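Local coordinates for Poly(A) RNA polymerase GLD2 (Rattus norvegicus, PDB 6LBK), which probably adds successive AMP monomers from ATP to the 3' ends of selected cytoplasmic mRNAs and a single nucleotide to specific microRNAs, at residues 228-231 / 232-236; 370-373 / 374-377. The protein carries 1 engineered substitution. All coordinates share one frame; numbering follows the deposited sequence.

Contact 1 of 2, residues 228-231 / 232-236; sequences SLVL and MVLHY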
# COMPACT_ATOMS: atom_id res chain seq x y z
N SER A 228 -2.57 2.55 4.44
CA SER A 228 -3.08 2.33 5.79
C SER A 228 -3.46 0.87 5.98
O SER A 228 -3.07 0.25 6.98
CB SER A 228 -4.29 3.20 6.04
OG SER A 228 -3.90 4.56 6.12
N LEU A 229 -4.18 0.30 5.02
CA LEU A 229 -4.58 -1.10 5.12
C LEU A 229 -3.37 -2.02 5.20
O LEU A 229 -3.34 -2.95 6.01
CB LEU A 229 -5.44 -1.51 3.94
CG LEU A 229 -6.94 -1.40 3.99
CD1 LEU A 229 -7.40 -1.84 2.65
CD2 LEU A 229 -7.49 -2.33 5.07
N VAL A 230 -2.42 -1.85 4.29
CA VAL A 230 -1.21 -2.67 4.28
C VAL A 230 -0.53 -2.60 5.61
O VAL A 230 -0.05 -3.61 6.13
CB VAL A 230 -0.25 -2.24 3.14
CG1 VAL A 230 1.02 -3.05 3.21
CG2 VAL A 230 -0.90 -2.45 1.79
N LEU A 231 -0.45 -1.41 6.19
CA LEU A 231 0.17 -1.28 7.50
C LEU A 231 -0.67 -1.95 8.56
O LEU A 231 -0.13 -2.45 9.54
CB LEU A 231 0.40 0.21 7.84
CG LEU A 231 1.42 1.04 7.03
CD1 LEU A 231 1.54 2.48 7.56
CD2 LEU A 231 2.80 0.40 6.98
N MET A 232 -1.99 -2.02 8.36
CA MET A 232 -2.86 -2.64 9.35
C MET A 232 -2.77 -4.17 9.29
O MET A 232 -2.73 -4.84 10.33
CB MET A 232 -4.29 -2.18 9.14
CG MET A 232 -4.58 -0.78 9.65
SD MET A 232 -6.13 -0.13 8.93
CE MET A 232 -7.36 -1.26 9.55
N VAL A 233 -2.77 -4.73 8.08
CA VAL A 233 -2.48 -6.15 7.89
C VAL A 233 -1.14 -6.50 8.51
O VAL A 233 -1.04 -7.47 9.26
CB VAL A 233 -2.52 -6.52 6.39
CG1 VAL A 233 -2.24 -7.98 6.21
CG2 VAL A 233 -3.83 -6.18 5.77
N LEU A 234 -0.08 -5.75 8.16
CA LEU A 234 1.25 -6.05 8.72
C LEU A 234 1.26 -5.93 10.24
O LEU A 234 1.88 -6.75 10.92
CB LEU A 234 2.34 -5.15 8.10
CG LEU A 234 2.66 -5.13 6.60
CD1 LEU A 234 3.87 -4.29 6.35
CD2 LEU A 234 2.93 -6.53 6.03
N HIS A 235 0.55 -4.94 10.80
CA HIS A 235 0.42 -4.85 12.25
C HIS A 235 -0.30 -6.08 12.82
O HIS A 235 0.14 -6.65 13.84
CB HIS A 235 -0.33 -3.57 12.61
CG HIS A 235 -0.73 -3.50 14.04
ND1 HIS A 235 0.16 -3.17 15.04
CD2 HIS A 235 -1.90 -3.77 14.65
CE1 HIS A 235 -0.46 -3.21 16.20
NE2 HIS A 235 -1.71 -3.58 15.99
N TYR A 236 -1.41 -6.51 12.20
CA TYR A 236 -2.11 -7.70 12.68
C TYR A 236 -1.18 -8.90 12.69
O TYR A 236 -1.16 -9.67 13.66
CB TYR A 236 -3.38 -8.00 11.83
CG TYR A 236 -4.03 -9.36 12.20
CD1 TYR A 236 -4.58 -9.58 13.48
CD2 TYR A 236 -4.06 -10.42 11.29
CE1 TYR A 236 -5.15 -10.86 13.83
CE2 TYR A 236 -4.63 -11.68 11.64
CZ TYR A 236 -5.16 -11.88 12.90
OH TYR A 236 -5.69 -13.09 13.19
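Met232 lays its side chain back along the helix against the carbonyl of Ser228, one turn earlier. Its CB is nearly equidistant from two backbone oxygens, 3.4 Å from Leu229 O and slightly farther from Ser228 O. With CG anti to its own carbonyl carbon (chi1 -77°), the chain turns toward the preceding turn, and CG comes to 3.2 Å from Ser228 O. The chain runs on nearly straight to SD, 3.6 Å from that same Ser228 O, then bends at chi3, and the side chain packs on Ile305 of strand 303-306. The backbone N of Met232 is gripped twice: it donates to Ser228 O and, weakly, to Leu229 O. An alanine here removes CG, SD and CE, and would probably open a gap between the Ser228 turn and Ile305.

The example illustrates how an alpha helix, 226-239, closes its own turns while serving as a buried element of the catalytic core. Val233 N donates to Leu229 O at 2.8 Å, almost straight at 172°, and Val233 CG2 lies 3.3 Å from this oxygen. Leu234 N likewise reaches Val230 O, and Leu234 CG comes to 3.1 Å from the same Val230 O, while Val230 CG1 meets Leu234 CG more loosely at 4.3 Å. Val230 also touches Phe103, and its side chain is about 11 Å from that of Asp111, a probable magnesium ligand. His235 N donates a hydrogen bond to Leu231 O, and its NE2 is hydrogen-bonded to Tyr293 OH; Ser228 OG is hydrogen-bonded to Thr337 OG1 and Ser225 OG.

Contact 2 of 2, residues 370-373 / 374-377; sequences VLPL and RAAT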
# COMPACT_ATOMS: atom_id res chain seq x y z
N VAL A 370 -18.09 -12.22 1.82
CA VAL A 370 -17.59 -10.87 2.04
C VAL A 370 -17.09 -10.21 0.76
O VAL A 370 -16.95 -8.97 0.74
CB VAL A 370 -16.48 -10.86 3.11
CG1 VAL A 370 -17.03 -11.48 4.41
CG2 VAL A 370 -15.23 -11.62 2.62
N LEU A 371 -16.87 -10.96 -0.31
CA LEU A 371 -16.34 -10.51 -1.58
C LEU A 371 -16.86 -11.42 -2.69
O LEU A 371 -16.47 -12.60 -2.75
CB LEU A 371 -14.81 -10.54 -1.53
CG LEU A 371 -13.82 -9.90 -2.51
CD1 LEU A 371 -12.43 -10.33 -2.10
CD2 LEU A 371 -14.05 -10.29 -3.97
N PRO A 372 -17.74 -10.94 -3.57
CA PRO A 372 -18.14 -11.76 -4.72
C PRO A 372 -16.93 -12.10 -5.58
O PRO A 372 -16.29 -11.21 -6.15
CB PRO A 372 -19.15 -10.87 -5.46
CG PRO A 372 -18.95 -9.48 -4.89
CD PRO A 372 -18.51 -9.69 -3.48
N LEU A 373 -16.62 -13.40 -5.68
CA LEU A 373 -15.45 -13.83 -6.43
C LEU A 373 -15.60 -13.62 -7.94
O LEU A 373 -14.60 -13.65 -8.66
CB LEU A 373 -15.13 -15.30 -6.15
CG LEU A 373 -14.20 -15.64 -4.98
CD1 LEU A 373 -12.80 -15.06 -5.20
CD2 LEU A 373 -14.79 -15.13 -3.69
N ARG A 374 -16.83 -13.40 -8.42
CA ARG A 374 -17.07 -13.12 -9.84
C ARG A 374 -16.78 -11.67 -10.20
O ARG A 374 -16.55 -11.37 -11.38
CB ARG A 374 -18.51 -13.46 -10.21
CG ARG A 374 -18.96 -14.87 -9.80
CD ARG A 374 -20.23 -15.33 -10.52
NE ARG A 374 -21.45 -14.63 -10.08
CZ ARG A 374 -22.27 -15.07 -9.12
NH1 ARG A 374 -22.00 -16.20 -8.48
NH2 ARG A 374 -23.35 -14.37 -8.80
N ALA A 375 -16.77 -10.76 -9.23
CA ALA A 375 -16.53 -9.34 -9.47
C ALA A 375 -15.05 -8.98 -9.51
O ALA A 375 -14.72 -7.87 -9.95
CB ALA A 375 -17.22 -8.50 -8.39
N ALA A 376 -14.15 -9.87 -9.08
CA ALA A 376 -12.72 -9.61 -9.18
C ALA A 376 -12.14 -10.28 -10.43
O ALA A 376 -11.67 -9.60 -11.35
CB ALA A 376 -11.99 -10.08 -7.93
N THR A 377 -12.16 -11.61 -10.45
CA THR A 377 -11.68 -12.38 -11.60
C THR A 377 -12.55 -12.08 -12.83
O THR A 377 -12.43 -12.71 -13.88
CB THR A 377 -11.70 -13.91 -11.30
OG1 THR A 377 -11.36 -14.14 -9.93
CG2 THR A 377 -10.71 -14.65 -12.20
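Arg374 follows Leu373 directly, and its CG, set beside its own backbone N and anti to its carbonyl carbon (chi1 -51°), stays near the carbonyl carbon of the residue before it, 4.0 Å from Leu373 C. A bend at chi3 then turns the end of the chain; the residue is exposed.

Ala375 comes next and makes the hydrogen bond of the contact, its N donating to Pro372 O at 3.1 Å. The donor approaches from above the carbonyl plane, 59° out of it, instead of lying on a lone pair. Ala375 CB also meets Pro372, at 3.6 Å from its O and 4.0 Å from CG of the ring.

This is a type I beta turn from Pro372 to Ala375, a local way of reversing a chain, here in the tail that follows helix 344-363. Leu373 N, within the turn, donates a hydrogen bond to Asn368 OD1.

Ala376 points its CB toward residues 370-373, where the CD2 branch of Leu371 lies 4.5 Å from Ala376 CB; CD1 is the branch that continues the extended chain of the leucine. Both residues also touch Leu59 of helix 51-63. Thr377, the last residue modelled, brings OG1 to 3.5 Å from Leu373 O, a close approach without a hydrogen bond, and its side chain touches Thr62 of the same helix.

In this catalytic core, with its palm and PAP-associated domains, the chain runs from the N terminus through helix 51-63, then the five-stranded mixed sheet, then helix 200-213. Contact 1 comes next, closing successive turns within helix 226-239; contact 2 opens only beyond helix 344-363. The two are in series and neither nests nor crosses. Their centres lie 22 Å apart and their nearest atoms about 11 Å, without touching. Helix 200-213 links them, since Val233 packs on it from one contact and Leu371 from the other. Contact 1 further joins helix 283-297 and strand 303-306, whereas contact 2 lays the C-terminal tail on helix 51-63, bringing the end of the modelled chain against a helix from near its start.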